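Local structure of putative glycoside hydrolase (Parabacteroides distasonis ATCC 8503, 3GYC) at residues D38-L43 with K104-K109; E187-M192 with C225-L230; V271-P276 with W320-D325. The protein is a putative glycoside hydrolase with a cellulase-like TIM-barrel domain that probably binds carbohydrate and cleaves glycosidic bonds. One frame throughout, in Å; residues are numbered along the deposited sequence. Where two conformers were deposited one is given.

Interaction 1 of 3, residues D38-L43 with K104-K109; sequences DWDQVL and KERDIK
R106 reaches across to D40 and forms the salt bridge of this contact. Its NH2 donates to OD1 of D40 over 2.9 Å. The oxygen accepts on its anti lone pair, and the bond is bent, with an N-H...O angle of 146°. The two side chains cross at about a right angle, and the carboxylate and guanidinium planes are 40° apart. R106 is shared more widely: its NE pairs with D44, its NH1 donates to O of K102, and K102 in turn pairs with OD2 of D40. Two acids and two bases thus alternate here, which probably keeps all four charged.

The contact joins helix 39-48 to the C-terminal end of helix 95-105, on the outside of a (beta/alpha)8 barrel. OD1 of D38 caps the N-terminus of helix 39-48, accepting from N of Q41 at 3.1 Å. At the other side, a Schellman motif with D107 at positive phi ends helix 95-105 and turns the chain into strand 109-113.

Apolar contacts lie beneath the charges. CB of L43 sits over one face of the R106 guanidinium and is 3.7 Å from CD of R106. The R106 chain runs extended from CG to NE, which carries the charge past L43 to D40. Deeper in, CD2 of L43 meets CD1 of I108 at 4.1 Å. I54 of strand 53-57 touches both of these side chains.

Interaction 2 of 3, residues E187-M192 with C225-L230; sequences ESLRWM and CSFLDL
L189 and M192 lie on one side of helix 186-200 and face F227 in a type I beta turn from C225 to L228; the nearest pair of CA atoms, L189 and C225, is 7.2 Å apart. N of L228 donates to O of C225 across the turn, over 3.1 Å. F227 is the third residue of this turn, and its ring carries the contact.

CG of F227 lies between its own backbone N and carbonyl carbon (chi1 54°), a crowded position. This brings the ring back over its own turn, where the carbonyl carbon of C225 lies over one face, toward the rim. The far end of the ring meets the helix. CE1 of F227 is 3.6 Å from CB of M192. M192 is a selenomethionine, and its chain bends at chi3 (-71°), which brings CE back to 4.0 Å from CZ of F227. CD2 of L189 also approaches CZ of F227, at 4.0 Å. Both helix side chains cross the phenyl group at about a right angle. O of L189 is 3.7 Å from CZ of F227. K193 and L196, in the same helix, also touch the ring.

The turn thus packs a barrel helix against the approach to strand 231-232. Polar groups of 225-230 are bound from outside: R200 bonds to O of F227 and pairs with D229, and R299 bonds to O of S226 and of L228. The contact is mainly apolar, O of L189 being the one polar atom at the ring, so specificity probably rests on fit rather than polar bonds.

Interaction 3 of 3, residues V271-P276 with W320-D325; sequences VYRERP and WDWVKD
Y272 and W322 meet as two nearly parallel rings that are slid apart. The planes are 25° apart, and the tyrosine and six-membered ring centroids lie 5.3 Å from each other, so overlap is slight. The closest atoms are CD2 of Y272 and CE3 of W322, at 3.6 Å. CG of W322 sits between its own N and carbonyl carbon (chi1 63°), which lays the indole beside Y272. Beside them, R273 lays one guanidinium face over CB of W322, with NH2 of R273 3.5 Å from that carbon. The same NH2 makes a salt bridge to OD1 of D321, at 3.2 Å. The carboxylate stands almost upright to the guanidinium, at 84°.

This contact joins the end of helix 259-273 to the start of helix 321-337, around the TIM barrel. CG2 of V323 lies over the centre of one face of the W322 ring. Further out, A268, E269 and F245 also touch W322. An alanine in place of W322 would probably open a gap beside Y272 and leave its ring less firmly placed.

OD1 of D321 also takes a weak bond from N of W322, at 2.8 Å. NE of R273 pairs with E269, one helical turn back, and OH of Y272 bonds to Q280. A water accepts from NH2 of R273 at 3.2 Å and donates to OD2 of D325 at 3.0 Å.

From the N terminus, interaction 1 comes first. It closes a loop of 60 residues and joins helix 39-48 to the end of helix 95-105; the intervening chain includes strand 53-57, which in the sheet lies between strands 17-23 and 109-113. Interaction 2 follows and closes a shorter loop of 32 residues, from helix 186-200 to the turn before strand 231-232. Interaction 3 closes 43 residues, including helix 276-297 and strand 301-303. The three run in series; none nests or crosses. Interactions 1 and 2 lie on opposite sides of the chain's centre. The contact centres are 32 to 36 Å apart, so each ties a separate part of the barrel's outer layer.

Interaction 1 of 3, residues D38-L43 with K104-K109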
loop_
_atom_site.group_PDB
_atom_site.type_symbol
_atom_site.label_atom_id
_atom_site.label_comp_id
_atom_site.label_asym_id
_atom_site.label_seq_id
_atom_site.Cartn_x
_atom_site.Cartn_y
_atom_site.Cartn_z
ATOM N N ASP A 38 5.071 -1.947 20.910
ATOM C CA ASP A 38 4.030 -1.243 21.679
ATOM C C ASP A 38 3.131 -0.484 20.713
ATOM O O ASP A 38 3.464 0.628 20.269
ATOM C CB ASP A 38 4.688 -0.302 22.700
ATOM C CG ASP A 38 3.670 0.353 23.614
ATOM O OD1 ASP A 38 2.459 0.351 23.272
ATOM O OD2 ASP A 38 4.065 0.857 24.673
ATOM N N TRP A 39 2.021 -1.109 20.339
ATOM C CA TRP A 39 1.102 -0.510 19.394
ATOM C C TRP A 39 0.491 0.809 19.861
ATOM O O TRP A 39 0.268 1.689 19.034
ATOM C CB TRP A 39 -0.046 -1.455 19.005
ATOM C CG TRP A 39 0.319 -2.631 18.181
ATOM C CD1 TRP A 39 1.305 -2.721 17.245
ATOM C CD2 TRP A 39 -0.341 -3.906 18.194
ATOM N NE1 TRP A 39 1.320 -3.991 16.692
ATOM C CE2 TRP A 39 0.312 -4.729 17.264
ATOM C CE3 TRP A 39 -1.428 -4.415 18.899
ATOM C CZ2 TRP A 39 -0.103 -6.013 16.995
ATOM C CZ3 TRP A 39 -1.832 -5.706 18.644
ATOM C CH2 TRP A 39 -1.172 -6.493 17.710
ATOM N N ASP A 40 0.221 0.946 21.143
ATOM C CA ASP A 40 -0.292 2.223 21.689
ATOM C C ASP A 40 0.713 3.336 21.504
ATOM O O ASP A 40 0.341 4.444 21.014
ATOM C CB ASP A 40 -0.683 2.105 23.155
ATOM C CG ASP A 40 -1.895 1.209 23.334
ATOM O OD1 ASP A 40 -2.993 1.642 22.963
ATOM O OD2 ASP A 40 -1.758 0.085 23.828
ATOM N N GLN A 41 1.972 3.047 21.804
ATOM C CA GLN A 41 2.992 4.075 21.650
ATOM C C GLN A 41 3.156 4.476 20.176
ATOM O O GLN A 41 3.209 5.669 19.886
ATOM C CB GLN A 41 4.335 3.651 22.241
ATOM C CG GLN A 41 5.467 4.698 22.102
ATOM C CD GLN A 41 5.136 6.067 22.689
ATOM O OE1 GLN A 41 4.254 6.202 23.562
ATOM N NE2 GLN A 41 5.875 7.097 22.237
ATOM N N VAL A 42 3.232 3.507 19.260
ATOM C CA VAL A 42 3.453 3.875 17.847
ATOM C C VAL A 42 2.198 4.489 17.202
ATOM O O VAL A 42 2.313 5.362 16.334
ATOM C CB VAL A 42 4.143 2.783 17.014
ATOM C CG1 VAL A 42 5.483 2.446 17.675
ATOM C CG2 VAL A 42 3.279 1.509 16.879
ATOM N N LEU A 43 1.010 4.073 17.642
ATOM C CA LEU A 43 -0.214 4.696 17.154
ATOM C C LEU A 43 -0.344 6.155 17.742
ATOM O O LEU A 43 -0.868 7.006 17.080
ATOM C CB LEU A 43 -1.430 3.865 17.475
ATOM C CG LEU A 43 -1.592 2.555 16.699
ATOM C CD1 LEU A 43 -2.760 1.795 17.408
ATOM C CD2 LEU A 43 -1.839 2.796 15.218
ATOM N N LYS A 104 -9.506 2.226 16.194
ATOM C CA LYS A 104 -10.845 2.786 16.402
ATOM C C LYS A 104 -10.867 3.802 17.517
ATOM O O LYS A 104 -11.520 4.831 17.412
ATOM C CB LYS A 104 -11.841 1.678 16.712
ATOM C CG LYS A 104 -13.254 2.130 16.928
ATOM C CD LYS A 104 -14.145 0.908 17.075
ATOM C CE LYS A 104 -15.607 1.274 17.231
ATOM N NZ LYS A 104 -15.816 2.037 18.499
ATOM N N GLU A 105 -10.184 3.483 18.598
ATOM C CA GLU A 105 -10.104 4.331 19.766
ATOM C C GLU A 105 -9.557 5.707 19.419
ATOM O O GLU A 105 -9.920 6.654 20.050
ATOM C CB GLU A 105 -9.178 3.678 20.813
ATOM C CG GLU A 105 -8.851 4.530 22.006
ATOM N N ARG A 106 -8.708 5.774 18.401
ATOM C CA ARG A 106 -8.029 6.990 17.981
ATOM C C ARG A 106 -8.570 7.547 16.660
ATOM O O ARG A 106 -7.943 8.403 16.060
ATOM C CB ARG A 106 -6.536 6.685 17.832
ATOM C CG ARG A 106 -5.804 6.240 19.104
ATOM C CD ARG A 106 -4.362 5.722 18.810
ATOM N NE ARG A 106 -3.624 5.480 20.047
ATOM C CZ ARG A 106 -3.860 4.460 20.864
ATOM N NH1 ARG A 106 -4.802 3.555 20.588
ATOM N NH2 ARG A 106 -3.161 4.328 21.968
ATOM N N ASP A 107 -9.739 7.084 16.223
ATOM C CA ASP A 107 -10.327 7.476 14.917
ATOM C C ASP A 107 -9.358 7.322 13.749
ATOM O O ASP A 107 -9.255 8.203 12.911
ATOM C CB ASP A 107 -10.910 8.912 14.908
ATOM C CG ASP A 107 -11.559 9.289 13.527
ATOM O OD1 ASP A 107 -12.058 8.371 12.779
ATOM O OD2 ASP A 107 -11.562 10.501 13.162
ATOM N N ILE A 108 -8.614 6.233 13.721
ATOM C CA ILE A 108 -7.715 5.917 12.618
ATOM C C ILE A 108 -8.501 4.850 11.839
ATOM O O ILE A 108 -9.018 3.880 12.437
ATOM C CB ILE A 108 -6.377 5.341 13.111
ATOM C CG1 ILE A 108 -5.535 6.440 13.787
ATOM C CG2 ILE A 108 -5.571 4.815 11.982
ATOM C CD1 ILE A 108 -4.421 5.924 14.652
ATOM N N LYS A 109 -8.647 5.061 10.541
ATOM C CA LYS A 109 -9.334 4.129 9.657
ATOM C C LYS A 109 -8.273 3.226 9.005
ATOM O O LYS A 109 -7.118 3.606 8.858
ATOM C CB LYS A 109 -10.193 4.851 8.599
ATOM C CG LYS A 109 -11.720 4.827 8.844
ATOM C CD LYS A 109 -12.242 5.677 9.871
ATOM C CE LYS A 109 -13.764 5.413 10.132
ATOM N NZ LYS A 109 -14.818 5.782 9.112
#

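Interaction 2 of 3, residues E187-M192 with C225-L230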
loop_
_atom_site.group_PDB
_atom_site.type_symbol
_atom_site.label_atom_id
_atom_site.label_comp_id
_atom_site.label_asym_id
_atom_site.label_seq_id
_atom_site.Cartn_x
_atom_site.Cartn_y
_atom_site.Cartn_z
ATOM N N GLU A 187 -7.157 -12.260 -18.621
ATOM C CA GLU A 187 -7.247 -13.260 -17.547
ATOM C C GLU A 187 -7.309 -12.585 -16.185
ATOM O O GLU A 187 -7.994 -13.065 -15.277
ATOM C CB GLU A 187 -6.048 -14.214 -17.542
ATOM C CG GLU A 187 -5.776 -14.960 -18.851
ATOM C CD GLU A 187 -4.976 -14.139 -19.844
ATOM O OE1 GLU A 187 -5.450 -13.039 -20.217
ATOM O OE2 GLU A 187 -3.886 -14.615 -20.267
ATOM N N SER A 188 -6.576 -11.484 -16.047
ATOM C CA SER A 188 -6.543 -10.723 -14.800
ATOM C C SER A 188 -7.869 -10.021 -14.553
ATOM O O SER A 188 -8.467 -10.153 -13.470
ATOM C CB SER A 188 -5.381 -9.721 -14.822
ATOM O OG SER A 188 -5.478 -8.777 -13.773
ATOM N N LEU A 189 -8.328 -9.284 -15.561
ATOM C CA LEU A 189 -9.600 -8.576 -15.486
ATOM C C LEU A 189 -10.745 -9.503 -15.099
ATOM O O LEU A 189 -11.575 -9.138 -14.264
ATOM C CB LEU A 189 -9.936 -7.896 -16.823
ATOM C CG LEU A 189 -8.994 -6.772 -17.247
ATOM C CD1 LEU A 189 -9.386 -6.304 -18.627
ATOM C CD2 LEU A 189 -8.982 -5.622 -16.237
ATOM N N ARG A 190 -10.766 -10.700 -15.681
ATOM C CA ARG A 190 -11.829 -11.670 -15.431
ATOM C C ARG A 190 -11.803 -12.187 -14.005
ATOM O O ARG A 190 -12.836 -12.347 -13.368
ATOM C CB ARG A 190 -11.726 -12.850 -16.400
ATOM C CG ARG A 190 -12.944 -13.760 -16.381
ATOM N N TRP A 191 -10.618 -12.505 -13.527
ATOM C CA TRP A 191 -10.429 -12.951 -12.164
ATOM C C TRP A 191 -10.907 -11.890 -11.182
ATOM O O TRP A 191 -11.677 -12.172 -10.265
ATOM C CB TRP A 191 -8.936 -13.206 -11.929
ATOM C CG TRP A 191 -8.584 -13.542 -10.534
ATOM C CD1 TRP A 191 -8.625 -12.714 -9.464
ATOM C CD2 TRP A 191 -8.079 -14.790 -10.059
ATOM N NE1 TRP A 191 -8.216 -13.369 -8.347
ATOM C CE2 TRP A 191 -7.872 -14.651 -8.680
ATOM C CE3 TRP A 191 -7.793 -16.017 -10.668
ATOM C CZ2 TRP A 191 -7.357 -15.683 -7.886
ATOM C CZ3 TRP A 191 -7.292 -17.055 -9.882
ATOM C CH2 TRP A 191 -7.085 -16.881 -8.504
HETATM N N MSE A 192 -10.388 -10.677 -11.337
HETATM C CA MSE A 192 -10.750 -9.583 -10.454
HETATM C C MSE A 192 -12.260 -9.393 -10.445
HETATM O O MSE A 192 -12.869 -9.356 -9.383
HETATM C CB MSE A 192 -10.053 -8.279 -10.854
HETATM C CG MSE A 192 -8.554 -8.298 -10.630
HETATM SE SE MSE A 192 -7.764 -6.549 -10.815
HETATM C CE MSE A 192 -7.934 -6.307 -12.724
ATOM N N CYS A 225 -12.570 -1.537 -16.240
ATOM C CA CYS A 225 -12.199 -1.871 -14.882
ATOM C C CYS A 225 -13.106 -1.086 -13.937
ATOM O O CYS A 225 -12.713 -0.702 -12.813
ATOM C CB CYS A 225 -10.720 -1.572 -14.656
ATOM S SG CYS A 225 -10.244 0.123 -14.999
ATOM N N SER A 226 -14.337 -0.877 -14.417
ATOM C CA SER A 226 -15.354 -0.147 -13.697
ATOM C C SER A 226 -15.717 -0.841 -12.396
ATOM O O SER A 226 -16.226 -0.194 -11.499
ATOM C CB SER A 226 -16.612 0.039 -14.561
ATOM O OG SER A 226 -17.206 -1.202 -14.906
ATOM N N PHE A 227 -15.456 -2.151 -12.316
ATOM C CA PHE A 227 -15.694 -2.967 -11.112
ATOM C C PHE A 227 -14.780 -2.619 -9.922
ATOM O O PHE A 227 -14.927 -3.204 -8.840
ATOM C CB PHE A 227 -15.559 -4.474 -11.444
ATOM C CG PHE A 227 -14.254 -4.846 -12.113
ATOM C CD1 PHE A 227 -13.113 -5.045 -11.376
ATOM C CD2 PHE A 227 -14.185 -4.996 -13.484
ATOM C CE1 PHE A 227 -11.890 -5.370 -11.993
ATOM C CE2 PHE A 227 -12.977 -5.324 -14.116
ATOM C CZ PHE A 227 -11.824 -5.522 -13.357
ATOM N N LEU A 228 -13.800 -1.738 -10.134
ATOM C CA LEU A 228 -12.946 -1.248 -9.049
ATOM C C LEU A 228 -13.626 -0.013 -8.462
ATOM O O LEU A 228 -14.064 0.861 -9.205
ATOM C CB LEU A 228 -11.576 -0.866 -9.575
ATOM C CG LEU A 228 -10.774 -2.002 -10.216
ATOM C CD1 LEU A 228 -9.507 -1.479 -10.884
ATOM C CD2 LEU A 228 -10.463 -3.080 -9.198
ATOM N N ASP A 229 -13.741 0.044 -7.143
ATOM C CA ASP A 229 -14.409 1.179 -6.458
ATOM C C ASP A 229 -13.464 2.378 -6.261
ATOM O O ASP A 229 -13.908 3.499 -5.991
ATOM C CB ASP A 229 -14.954 0.724 -5.098
ATOM C CG ASP A 229 -16.140 -0.253 -5.211
ATOM O OD1 ASP A 229 -16.919 -0.134 -6.210
ATOM O OD2 ASP A 229 -16.340 -1.134 -4.292
ATOM N N LEU A 230 -12.162 2.097 -6.305
ATOM C CA LEU A 230 -11.098 3.079 -6.167
ATOM C C LEU A 230 -9.817 2.529 -6.787
ATOM O O LEU A 230 -9.726 1.340 -7.085
ATOM C CB LEU A 230 -10.828 3.420 -4.703
ATOM C CG LEU A 230 -10.435 2.312 -3.746
ATOM C CD1 LEU A 230 -9.304 2.711 -2.776
ATOM C CD2 LEU A 230 -11.656 1.778 -2.970
#

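Interaction 3 of 3, residues V271-P276 with W320-D325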
loop_
_atom_site.group_PDB
_atom_site.type_symbol
_atom_site.label_atom_id
_atom_site.label_comp_id
_atom_site.label_asym_id
_atom_site.label_seq_id
_atom_site.Cartn_x
_atom_site.Cartn_y
_atom_site.Cartn_z
ATOM N N VAL A 271 23.305 10.772 -8.507
ATOM C CA VAL A 271 22.450 10.730 -9.691
ATOM C C VAL A 271 21.288 11.725 -9.573
ATOM O O VAL A 271 20.958 12.398 -10.536
ATOM C CB VAL A 271 21.949 9.293 -9.973
ATOM C CG1 VAL A 271 20.793 9.291 -10.977
ATOM C CG2 VAL A 271 23.125 8.427 -10.464
ATOM N N TYR A 272 20.694 11.821 -8.388
ATOM C CA TYR A 272 19.609 12.774 -8.169
ATOM C C TYR A 272 20.076 14.235 -8.179
ATOM O O TYR A 272 19.502 15.067 -8.873
ATOM C CB TYR A 272 18.885 12.476 -6.864
ATOM C CG TYR A 272 17.880 13.526 -6.517
ATOM C CD1 TYR A 272 16.694 13.630 -7.226
ATOM C CD2 TYR A 272 18.131 14.439 -5.503
ATOM C CE1 TYR A 272 15.776 14.625 -6.935
ATOM C CE2 TYR A 272 17.220 15.425 -5.188
ATOM C CZ TYR A 272 16.041 15.520 -5.907
ATOM O OH TYR A 272 15.134 16.524 -5.607
ATOM N N ARG A 273 21.104 14.553 -7.403
ATOM C CA ARG A 273 21.542 15.929 -7.288
ATOM C C ARG A 273 22.198 16.481 -8.550
ATOM O O ARG A 273 22.421 17.692 -8.654
ATOM C CB ARG A 273 22.454 16.113 -6.083
ATOM C CG ARG A 273 21.712 15.955 -4.791
ATOM C CD ARG A 273 22.488 16.614 -3.683
ATOM N NE ARG A 273 21.957 16.250 -2.372
ATOM C CZ ARG A 273 20.875 16.787 -1.818
ATOM N NH1 ARG A 273 20.170 17.718 -2.445
ATOM N NH2 ARG A 273 20.495 16.388 -0.619
ATOM N N GLU A 274 22.472 15.598 -9.507
ATOM C CA GLU A 274 23.058 15.987 -10.792
ATOM C C GLU A 274 22.013 16.802 -11.560
ATOM O O GLU A 274 22.363 17.691 -12.349
ATOM C CB GLU A 274 23.402 14.719 -11.575
ATOM C CG GLU A 274 24.812 14.627 -12.020
ATOM C CD GLU A 274 25.238 13.187 -12.297
ATOM O OE1 GLU A 274 24.385 12.458 -12.840
ATOM O OE2 GLU A 274 26.410 12.795 -11.996
ATOM N N ARG A 275 20.731 16.500 -11.327
ATOM C CA ARG A 275 19.647 17.174 -12.046
ATOM C C ARG A 275 18.290 16.943 -11.380
ATOM O O ARG A 275 17.419 16.303 -11.959
ATOM C CB ARG A 275 19.616 16.693 -13.502
ATOM C CG ARG A 275 19.699 15.184 -13.696
ATOM C CD ARG A 275 19.316 14.792 -15.114
ATOM N NE ARG A 275 19.452 13.363 -15.322
ATOM C CZ ARG A 275 19.069 12.690 -16.410
ATOM N NH1 ARG A 275 18.490 13.288 -17.454
ATOM N NH2 ARG A 275 19.263 11.374 -16.449
ATOM N N PRO A 276 18.094 17.523 -10.189
ATOM C CA PRO A 276 16.883 17.285 -9.414
ATOM C C PRO A 276 15.593 17.685 -10.124
ATOM O O PRO A 276 14.599 16.989 -10.010
ATOM C CB PRO A 276 17.122 18.093 -8.133
ATOM C CG PRO A 276 18.047 19.123 -8.514
ATOM C CD PRO A 276 18.955 18.524 -9.540
ATOM N N TRP A 320 18.569 10.901 4.325
ATOM C CA TRP A 320 17.141 10.960 4.064
ATOM C C TRP A 320 16.692 12.275 3.506
ATOM O O TRP A 320 15.573 12.357 3.008
ATOM C CB TRP A 320 16.348 10.709 5.352
ATOM C CG TRP A 320 16.386 9.290 5.820
ATOM C CD1 TRP A 320 17.306 8.735 6.647
ATOM C CD2 TRP A 320 15.466 8.243 5.486
ATOM N NE1 TRP A 320 17.000 7.419 6.874
ATOM C CE2 TRP A 320 15.896 7.085 6.146
ATOM C CE3 TRP A 320 14.336 8.174 4.680
ATOM C CZ2 TRP A 320 15.205 5.868 6.056
ATOM C CZ3 TRP A 320 13.627 6.958 4.600
ATOM C CH2 TRP A 320 14.095 5.821 5.253
ATOM N N ASP A 321 17.521 13.313 3.587
ATOM C CA ASP A 321 17.055 14.629 3.163
ATOM C C ASP A 321 16.506 14.758 1.748
ATOM O O ASP A 321 15.389 15.262 1.557
ATOM C CB ASP A 321 18.049 15.761 3.507
ATOM C CG ASP A 321 19.413 15.649 2.811
ATOM O OD1 ASP A 321 19.701 14.732 1.999
ATOM O OD2 ASP A 321 20.221 16.548 3.115
ATOM N N TRP A 322 17.250 14.272 0.761
ATOM C CA TRP A 322 16.806 14.370 -0.623
ATOM C C TRP A 322 15.607 13.473 -0.938
ATOM O O TRP A 322 14.786 13.789 -1.836
ATOM C CB TRP A 322 17.965 14.127 -1.593
ATOM C CG TRP A 322 18.554 12.771 -1.517
ATOM C CD1 TRP A 322 19.497 12.315 -0.616
ATOM C CD2 TRP A 322 18.284 11.679 -2.399
ATOM N NE1 TRP A 322 19.794 10.997 -0.877
ATOM C CE2 TRP A 322 19.072 10.583 -1.965
ATOM C CE3 TRP A 322 17.447 11.511 -3.511
ATOM C CZ2 TRP A 322 19.042 9.357 -2.607
ATOM C CZ3 TRP A 322 17.408 10.291 -4.128
ATOM C CH2 TRP A 322 18.195 9.226 -3.675
ATOM N N VAL A 323 15.482 12.368 -0.189
ATOM C CA VAL A 323 14.362 11.472 -0.332
ATOM C C VAL A 323 13.095 12.158 0.224
ATOM O O VAL A 323 12.018 12.115 -0.417
ATOM C CB VAL A 323 14.626 10.123 0.409
ATOM C CG1 VAL A 323 13.421 9.268 0.348
ATOM C CG2 VAL A 323 15.866 9.425 -0.242
ATOM N N LYS A 324 13.234 12.849 1.362
ATOM C CA LYS A 324 12.117 13.603 1.959
ATOM C C LYS A 324 11.673 14.734 1.014
ATOM O O LYS A 324 10.495 15.055 0.914
ATOM C CB LYS A 324 12.483 14.128 3.356
ATOM C CG LYS A 324 12.571 13.068 4.451
ATOM C CD LYS A 324 13.208 13.515 5.772
ATOM C CE LYS A 324 12.485 14.699 6.401
ATOM N NZ LYS A 324 13.121 15.193 7.670
ATOM N N ASP A 325 12.636 15.370 0.345
ATOM C CA ASP A 325 12.320 16.402 -0.621
ATOM C C ASP A 325 11.389 15.874 -1.717
ATOM O O ASP A 325 10.418 16.540 -2.093
ATOM C CB ASP A 325 13.604 16.955 -1.250
ATOM C CG ASP A 325 14.379 17.909 -0.318
ATOM O OD1 ASP A 325 13.832 18.321 0.721
ATOM O OD2 ASP A 325 15.528 18.288 -0.653
HETATM O O HOH W 1 18.154 18.047 0.864
#